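Local atomic coordinates of tyrosine specific protein phosphatase, putative (Trypanosoma brucei, PDB entry 3M4U), a protein that dephosphorylates the nucleolar protein NOPP44/46, probably as a protein tyrosine phosphatase, and acts as a life-cycle switch in the parasite. Residues A[243-248]-A[285-290]; A[207-212]-A[236-241]. All coordinates share one frame; numbering follows the deposited sequence.

Contact 1: A[243-248]-A[285-290]; sequences YAALLH and MTVLGR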
ATOM      1  N   TYR A 243       5.670  -5.296   7.171  1.00 28.86           N
ATOM      2  CA  TYR A 243       4.760  -6.225   7.841  1.00 30.43           C
ATOM      3  C   TYR A 243       5.235  -7.664   7.702  1.00 33.24           C
ATOM      4  O   TYR A 243       5.271  -8.405   8.674  1.00 37.82           O
ATOM      5  CB  TYR A 243       3.344  -6.095   7.276  1.00 32.87           C
ATOM      6  CG  TYR A 243       2.400  -7.224   7.662  1.00 39.22           C
ATOM      7  CD1 TYR A 243       1.659  -7.174   8.844  1.00 39.14           C
ATOM      8  CD2 TYR A 243       2.244  -8.336   6.841  1.00 35.83           C
ATOM      9  CE1 TYR A 243       0.791  -8.203   9.197  1.00 42.00           C
ATOM     10  CE2 TYR A 243       1.388  -9.363   7.184  1.00 38.21           C
ATOM     11  CZ  TYR A 243       0.662  -9.295   8.362  1.00 43.51           C
ATOM     12  OH  TYR A 243      -0.195 -10.325   8.701  1.00 46.80           O
ATOM     13  N   ALA A 244       5.588  -8.053   6.479  1.00 32.80           N
ATOM     14  CA  ALA A 244       6.049  -9.404   6.190  1.00 36.16           C
ATOM     15  C   ALA A 244       7.304  -9.798   6.971  1.00 37.92           C
ATOM     16  O   ALA A 244       7.374 -10.879   7.572  1.00 38.04           O
ATOM     17  CB  ALA A 244       6.282  -9.590   4.680  1.00 36.73           C
ATOM     18  N   ALA A 245       8.297  -8.923   6.965  1.00 35.78           N
ATOM     19  CA  ALA A 245       9.539  -9.238   7.657  1.00 40.89           C
ATOM     20  C   ALA A 245       9.335  -9.358   9.166  1.00 38.88           C
ATOM     21  O   ALA A 245       9.922 -10.225   9.796  1.00 37.15           O
ATOM     22  CB  ALA A 245      10.611  -8.231   7.322  1.00 32.20           C
ATOM     23  N   LEU A 246       8.496  -8.504   9.743  1.00 40.78           N
ATOM     24  CA  LEU A 246       8.193  -8.609  11.171  1.00 38.62           C
ATOM     25  C   LEU A 246       7.573  -9.961  11.463  1.00 45.56           C
ATOM     26  O   LEU A 246       7.884 -10.611  12.463  1.00 47.32           O
ATOM     27  CB  LEU A 246       7.206  -7.533  11.606  1.00 34.96           C
ATOM     28  CG  LEU A 246       7.759  -6.127  11.779  1.00 43.04           C
ATOM     29  CD1 LEU A 246       6.796  -5.304  12.639  1.00 47.07           C
ATOM     30  CD2 LEU A 246       9.124  -6.202  12.426  1.00 47.60           C
ATOM     31  N   LEU A 247       6.675 -10.369  10.577  1.00 43.47           N
ATOM     32  CA  LEU A 247       5.992 -11.635  10.711  1.00 45.67           C
ATOM     33  C   LEU A 247       7.027 -12.763  10.767  1.00 45.42           C
ATOM     34  O   LEU A 247       6.991 -13.587  11.675  1.00 52.54           O
ATOM     35  CB  LEU A 247       5.020 -11.795   9.541  1.00 49.44           C
ATOM     36  CG  LEU A 247       4.032 -12.954   9.484  1.00 50.93           C
ATOM     37  CD1 LEU A 247       4.748 -14.213   9.011  1.00 52.23           C
ATOM     38  CD2 LEU A 247       3.337 -13.164  10.827  1.00 51.76           C
ATOM     39  N   HIS A 248       7.960 -12.779   9.818  1.00 40.08           N
ATOM     40  CA  HIS A 248       9.090 -13.722   9.833  1.00 45.92           C
ATOM     41  C   HIS A 248       9.899 -13.697  11.138  1.00 47.41           C
ATOM     42  O   HIS A 248      10.425 -14.720  11.570  1.00 52.13           O
ATOM     43  CB  HIS A 248      10.045 -13.456   8.667  1.00 40.66           C
ATOM     44  CG  HIS A 248       9.539 -13.932   7.345  1.00 42.36           C
ATOM     45  ND1 HIS A 248       8.285 -13.617   6.867  1.00 46.16           N
ATOM     46  CD2 HIS A 248      10.127 -14.680   6.379  1.00 45.72           C
ATOM     47  CE1 HIS A 248       8.116 -14.159   5.675  1.00 47.13           C
ATOM     48  NE2 HIS A 248       9.224 -14.809   5.355  1.00 43.26           N
ATOM     49  N   MET A 285      15.486  -1.546   8.565  1.00 39.79           N
ATOM     50  CA  MET A 285      15.567  -0.854   9.830  1.00 37.56           C
ATOM     51  C   MET A 285      14.434  -1.266  10.747  1.00 41.62           C
ATOM     52  O   MET A 285      14.534  -1.125  11.959  1.00 43.49           O
ATOM     53  CB  MET A 285      15.529   0.647   9.614  1.00 40.66           C
ATOM     54  CG  MET A 285      16.766   1.238   8.977  1.00 42.30           C
ATOM     55  SD  MET A 285      16.510   3.023   8.816  1.00 63.31           S
ATOM     56  CE  MET A 285      17.989   3.508   7.922  1.00 65.08           C
ATOM     57  N   THR A 286      13.346  -1.753  10.164  1.00 41.09           N
ATOM     58  CA  THR A 286      12.217  -2.204  10.949  1.00 37.40           C
ATOM     59  C   THR A 286      12.621  -3.520  11.568  1.00 40.93           C
ATOM     60  O   THR A 286      12.394  -3.756  12.751  1.00 43.45           O
ATOM     61  CB  THR A 286      10.970  -2.419  10.069  1.00 38.94           C
ATOM     62  OG1 THR A 286      10.648  -1.196   9.400  1.00 38.32           O
ATOM     63  CG2 THR A 286       9.776  -2.850  10.929  1.00 41.29           C
ATOM     64  N   VAL A 287      13.229  -4.374  10.749  1.00 41.57           N
ATOM     65  CA  VAL A 287      13.797  -5.653  11.194  1.00 41.72           C
ATOM     66  C   VAL A 287      14.876  -5.508  12.273  1.00 46.62           C
ATOM     67  O   VAL A 287      14.764  -6.098  13.355  1.00 44.81           O
ATOM     68  CB  VAL A 287      14.424  -6.405  10.016  1.00 44.31           C
ATOM     69  CG1 VAL A 287      15.158  -7.660  10.506  1.00 39.59           C
ATOM     70  CG2 VAL A 287      13.352  -6.740   8.984  1.00 41.71           C
ATOM     71  N   LEU A 288      15.921  -4.739  11.963  1.00 36.70           N
ATOM     72  CA  LEU A 288      17.006  -4.502  12.903  1.00 42.70           C
ATOM     73  C   LEU A 288      16.460  -3.927  14.205  1.00 48.80           C
ATOM     74  O   LEU A 288      16.850  -4.346  15.299  1.00 46.65           O
ATOM     75  CB  LEU A 288      18.045  -3.545  12.305  1.00 42.39           C
ATOM     76  CG  LEU A 288      18.743  -3.992  11.011  1.00 45.03           C
ATOM     77  CD1 LEU A 288      19.513  -2.853  10.377  1.00 41.09           C
ATOM     78  CD2 LEU A 288      19.646  -5.214  11.224  1.00 43.97           C
ATOM     79  N   GLY A 289      15.549  -2.970  14.082  1.00 43.94           N
ATOM     80  CA  GLY A 289      14.967  -2.323  15.243  1.00 44.30           C
ATOM     81  C   GLY A 289      14.245  -3.281  16.173  1.00 49.12           C
ATOM     82  O   GLY A 289      14.342  -3.146  17.398  1.00 46.00           O
ATOM     83  N   ARG A 290      13.512  -4.241  15.604  1.00 46.03           N
ATOM     84  CA  ARG A 290      12.756  -5.194  16.415  1.00 45.85           C
ATOM     85  C   ARG A 290      13.667  -6.217  17.069  1.00 47.52           C
ATOM     86  O   ARG A 290      13.257  -6.914  17.986  1.00 47.83           O
ATOM     87  CB  ARG A 290      11.700  -5.921  15.582  1.00 49.81           C
ATOM     88  CG  ARG A 290      10.641  -5.004  15.014  1.00 60.08           C
ATOM     89  CD  ARG A 290       9.850  -4.244  16.083  1.00 57.42           C
ATOM     90  NE  ARG A 290       8.656  -3.649  15.482  1.00 64.09           N
ATOM     91  CZ  ARG A 290       7.677  -3.042  16.150  1.00 72.72           C
ATOM     92  NH1 ARG A 290       7.730  -2.926  17.478  1.00 69.61           N
ATOM     93  NH2 ARG A 290       6.638  -2.545  15.479  1.00 65.91           N
TER

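Contact 2: A[207-212]-A[236-241]; sequences ASFDEL and TGTLIG. With PO4 (phosphate ion), chain C.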
ATOM      1  N   ALA A 207       7.055   5.850  15.073  1.00 31.33           N
ATOM      2  CA  ALA A 207       5.876   5.504  15.858  1.00 34.91           C
ATOM      3  C   ALA A 207       4.633   5.418  14.973  1.00 34.52           C
ATOM      4  O   ALA A 207       3.790   4.536  15.164  1.00 33.83           O
ATOM      5  CB  ALA A 207       5.668   6.513  17.017  1.00 29.85           C
ATOM      6  N   SER A 208       4.522   6.339  14.015  1.00 33.06           N
ATOM      7  CA  SER A 208       3.465   6.263  13.005  1.00 34.28           C
ATOM      8  C   SER A 208       3.575   4.947  12.224  1.00 32.15           C
ATOM      9  O   SER A 208       2.600   4.196  12.093  1.00 32.35           O
ATOM     10  CB  SER A 208       3.541   7.451  12.047  1.00 34.12           C
ATOM     11  OG  SER A 208       3.317   8.675  12.727  1.00 38.80           O
ATOM     12  N   PHE A 209       4.776   4.659  11.733  1.00 33.57           N
ATOM     13  CA  PHE A 209       5.002   3.459  10.941  1.00 32.66           C
ATOM     14  C   PHE A 209       4.587   2.226  11.725  1.00 35.75           C
ATOM     15  O   PHE A 209       3.931   1.325  11.193  1.00 35.83           O
ATOM     16  CB  PHE A 209       6.467   3.360  10.523  1.00 35.41           C
ATOM     17  CG  PHE A 209       6.708   2.393   9.398  1.00 39.35           C
ATOM     18  CD1 PHE A 209       5.974   2.485   8.215  1.00 34.49           C
ATOM     19  CD2 PHE A 209       7.675   1.395   9.513  1.00 37.32           C
ATOM     20  CE1 PHE A 209       6.194   1.588   7.164  1.00 33.45           C
ATOM     21  CE2 PHE A 209       7.898   0.496   8.465  1.00 36.08           C
ATOM     22  CZ  PHE A 209       7.150   0.598   7.286  1.00 32.99           C
ATOM     23  N   ASP A 210       4.970   2.204  12.998  1.00 36.04           N
ATOM     24  CA  ASP A 210       4.657   1.096  13.889  1.00 36.81           C
ATOM     25  C   ASP A 210       3.166   0.986  14.168  1.00 34.49           C
ATOM     26  O   ASP A 210       2.630  -0.112  14.250  1.00 35.61           O
ATOM     27  CB  ASP A 210       5.407   1.244  15.211  1.00 36.87           C
ATOM     28  CG  ASP A 210       6.882   0.943  15.080  1.00 45.62           C
ATOM     29  OD1 ASP A 210       7.302   0.455  14.000  1.00 46.50           O
ATOM     30  OD2 ASP A 210       7.621   1.191  16.065  1.00 45.99           O
ATOM     31  N   GLU A 211       2.496   2.113  14.340  1.00 32.79           N
ATOM     32  CA  GLU A 211       1.061   2.065  14.522  1.00 33.85           C
ATOM     33  C   GLU A 211       0.413   1.411  13.295  1.00 35.59           C
ATOM     34  O   GLU A 211      -0.453   0.538  13.428  1.00 34.92           O
ATOM     35  CB  GLU A 211       0.486   3.461  14.793  1.00 35.83           C
ATOM     36  CG  GLU A 211      -1.044   3.494  14.924  1.00 38.62           C
ATOM     37  CD  GLU A 211      -1.571   2.718  16.124  1.00 46.32           C
ATOM     38  OE1 GLU A 211      -0.762   2.106  16.865  1.00 49.56           O
ATOM     39  OE2 GLU A 211      -2.802   2.721  16.330  1.00 45.72           O
ATOM     40  N   LEU A 212       0.862   1.795  12.102  1.00 29.69           N
ATOM     41  CA  LEU A 212       0.278   1.227  10.891  1.00 32.65           C
ATOM     42  C   LEU A 212       0.439  -0.281  10.878  1.00 32.06           C
ATOM     43  O   LEU A 212      -0.520  -1.020  10.632  1.00 32.31           O
ATOM     44  CB  LEU A 212       0.899   1.826   9.628  1.00 31.08           C
ATOM     45  CG  LEU A 212       0.630   3.312   9.402  1.00 35.04           C
ATOM     46  CD1 LEU A 212       1.446   3.829   8.216  1.00 30.71           C
ATOM     47  CD2 LEU A 212      -0.880   3.557   9.208  1.00 31.60           C
ATOM     48  N   THR A 236       3.680   1.857  -0.657  1.00 32.44           N
ATOM     49  CA  THR A 236       2.773   0.726  -0.573  1.00 32.00           C
ATOM     50  C   THR A 236       3.566  -0.554  -0.320  1.00 33.52           C
ATOM     51  O   THR A 236       3.283  -1.294   0.625  1.00 31.47           O
ATOM     52  CB  THR A 236       1.930   0.623  -1.856  1.00 31.76           C
ATOM     53  OG1 THR A 236       1.304   1.886  -2.088  1.00 26.84           O
ATOM     54  CG2 THR A 236       0.863  -0.462  -1.733  1.00 29.09           C
ATOM     55  N   GLY A 237       4.573  -0.795  -1.156  1.00 32.43           N
ATOM     56  CA  GLY A 237       5.413  -1.965  -1.006  1.00 31.14           C
ATOM     57  C   GLY A 237       6.275  -1.917   0.238  1.00 32.54           C
ATOM     58  O   GLY A 237       6.547  -2.957   0.843  1.00 33.84           O
ATOM     59  N   THR A 238       6.723  -0.720   0.622  1.00 33.26           N
ATOM     60  CA  THR A 238       7.543  -0.583   1.825  1.00 28.35           C
ATOM     61  C   THR A 238       6.795  -1.095   3.051  1.00 30.88           C
ATOM     62  O   THR A 238       7.341  -1.880   3.820  1.00 35.00           O
ATOM     63  CB  THR A 238       7.997   0.854   2.067  1.00 30.60           C
ATOM     64  OG1 THR A 238       8.851   1.261   0.995  1.00 31.03           O
ATOM     65  CG2 THR A 238       8.764   0.960   3.398  1.00 29.77           C
ATOM     66  N   LEU A 239       5.534  -0.676   3.192  1.00 32.80           N
ATOM     67  CA  LEU A 239       4.668  -1.041   4.326  1.00 32.15           C
ATOM     68  C   LEU A 239       4.352  -2.520   4.367  1.00 30.66           C
ATOM     69  O   LEU A 239       4.417  -3.154   5.428  1.00 26.35           O
ATOM     70  CB  LEU A 239       3.346  -0.257   4.285  1.00 29.28           C
ATOM     71  CG  LEU A 239       2.389  -0.593   5.437  1.00 32.58           C
ATOM     72  CD1 LEU A 239       3.024  -0.307   6.801  1.00 29.76           C
ATOM     73  CD2 LEU A 239       1.051   0.134   5.301  1.00 29.80           C
ATOM     74  N   ILE A 240       3.999  -3.063   3.203  1.00 32.71           N
ATOM     75  CA  ILE A 240       3.674  -4.472   3.077  1.00 29.13           C
ATOM     76  C   ILE A 240       4.927  -5.297   3.373  1.00 33.22           C
ATOM     77  O   ILE A 240       4.890  -6.239   4.182  1.00 32.52           O
ATOM     78  CB  ILE A 240       3.083  -4.802   1.685  1.00 31.37           C
ATOM     79  CG1 ILE A 240       1.704  -4.146   1.521  1.00 32.56           C
ATOM     80  CG2 ILE A 240       2.956  -6.300   1.483  1.00 27.08           C
ATOM     81  CD1 ILE A 240       0.987  -4.518   0.226  1.00 26.13           C
ATOM     82  N   GLY A 241       6.036  -4.925   2.741  1.00 29.10           N
ATOM     83  CA  GLY A 241       7.332  -5.515   3.058  1.00 31.83           C
ATOM     84  C   GLY A 241       7.689  -5.531   4.550  1.00 33.91           C
ATOM     85  O   GLY A 241       8.076  -6.569   5.080  1.00 34.94           O
TER
HETATM   86  P   PO4 C 307       3.344   5.233  -3.787  1.00 34.98           P
HETATM   87  O1  PO4 C 307       2.598   4.035  -3.229  1.00 31.67           O
HETATM   88  O2  PO4 C 307       4.344   5.674  -2.748  1.00 31.49           O
HETATM   89  O3  PO4 C 307       4.123   4.886  -5.032  1.00 33.85           O
HETATM   90  O4  PO4 C 307       2.373   6.332  -4.125  1.00 29.88           O

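Contact 1: A[243-248]-A[285-290]
Leu246 on helix 234-250 packs against Thr286 and Arg290 on helix 277-290, while Ala245 beside it meets Val287. The two segments run with their N-to-C directions 30° apart and their axes 9.4 Å from each other. The backbones come nearest at Leu246 and Val287, where the CA atoms are 6.3 Å apart.

Apolar contacts carry the interface. The CB of Ala245 sits 3.5 Å from Val287 CG2, a small methyl against one branch of the valine, and Ile262 and Val259 of helix 258-269 close over this pair. The Leu246 branches divide the work. CD2 lies 3.7 Å from Thr286 CG2, the threonine standing nearly perpendicular to the leucine. Thr286 turns its methyl toward Leu246, CG2 lying opposite the backbone N, and keeps OG1 for Val282 O, one turn back in its own helix. The other branch, CD1, lies 3.8 Å from Arg290 NE, set obliquely to the guanidinium plane.

Arg290 joins through its aliphatic part. Its chain is bent at chi2 (-60°), which turns the arm over Leu246 and brings CG to within 3.2 Å of Leu246 CD2, an unusually short carbon-carbon distance to be read with caution at this resolution.

The hydrogen bonds of the two segments run along their own helices. His248 ND1 donates to Ala244 O at 3.0 Å, from above the carbonyl plane and with a bent N-H angle of 132°; the same oxygen takes the backbone N-H of His248, so two bonds grip it.

Cohesion here therefore rests on methyl groups and an arginine's hydrocarbon stem, buried toward Ala245 and Val287, while at the exposed border Arg290 NH2 makes a long, weak ion pair with Asp210 of helix 206-217.

Contact 2: A[207-212]-A[236-241]
Phe209 and Leu239 form the tight part of this contact between helix 206-217 and helix 234-250, with Leu239 CD1 3.7 Å from Phe209 CE1. The methyl approaches the ring obliquely, and the ring and the leucine run alongside each other, pointing opposite ways. A chi1 of -163° swings the Phe209 ring away from its own backbone N and across to the second helix, where CZ also lies 4.2 Å from Leu239 CA. Trp197 stands with its ring plane at about 90° to that of Phe209, and Val282 of helix 277-290 adds to the same packing.

Around this core the fit is looser. Leu212 CB reaches Leu239 CD1 at 4.1 Å, and Thr238 CG2 lies 4.2 Å from Phe209 CZ, while Thr238 OG1 bonds to Gly234 O in its own helix. The segments cross at 68° with axes 11.1 Å apart. On the more open side, Ala207 is exposed and Glu211 makes a salt bridge with Arg174.

A phosphate ion, probably from the crystallisation liquor, takes a hydrogen bond from Thr236 OG1 to its O1 at 2.8 Å; Arg235 NH1 and the backbone N-H groups of Ala231, Ile233 and Gly234 also bind it. Cys229 and Arg235, five residues between them, match the signature of protein tyrosine phosphatases, whose phosphate-binding P-loop leads directly into the helix packed here.

Both contacts use helix 234-250: contact 2 takes its beginning, next to the phosphate, and contact 1 its later turns. Along the chain contact 2 is complete before contact 1 begins; their centres are about 10 Å apart. Helix 277-290 joins them directly. Thr286 OG1 of contact 1 lies 3.4 Å from Phe209 CE2 of contact 2, and Arg290 NH2 forms a long, weak ion pair with Asp210 OD1 at 3.4 Å. Helices 206-217, 234-250 and 277-290 thus pack as one cluster behind the phosphate site. Contact 2 borders that site through Thr236, whereas contact 1 lies well away from it, toward the far end of the shared helix.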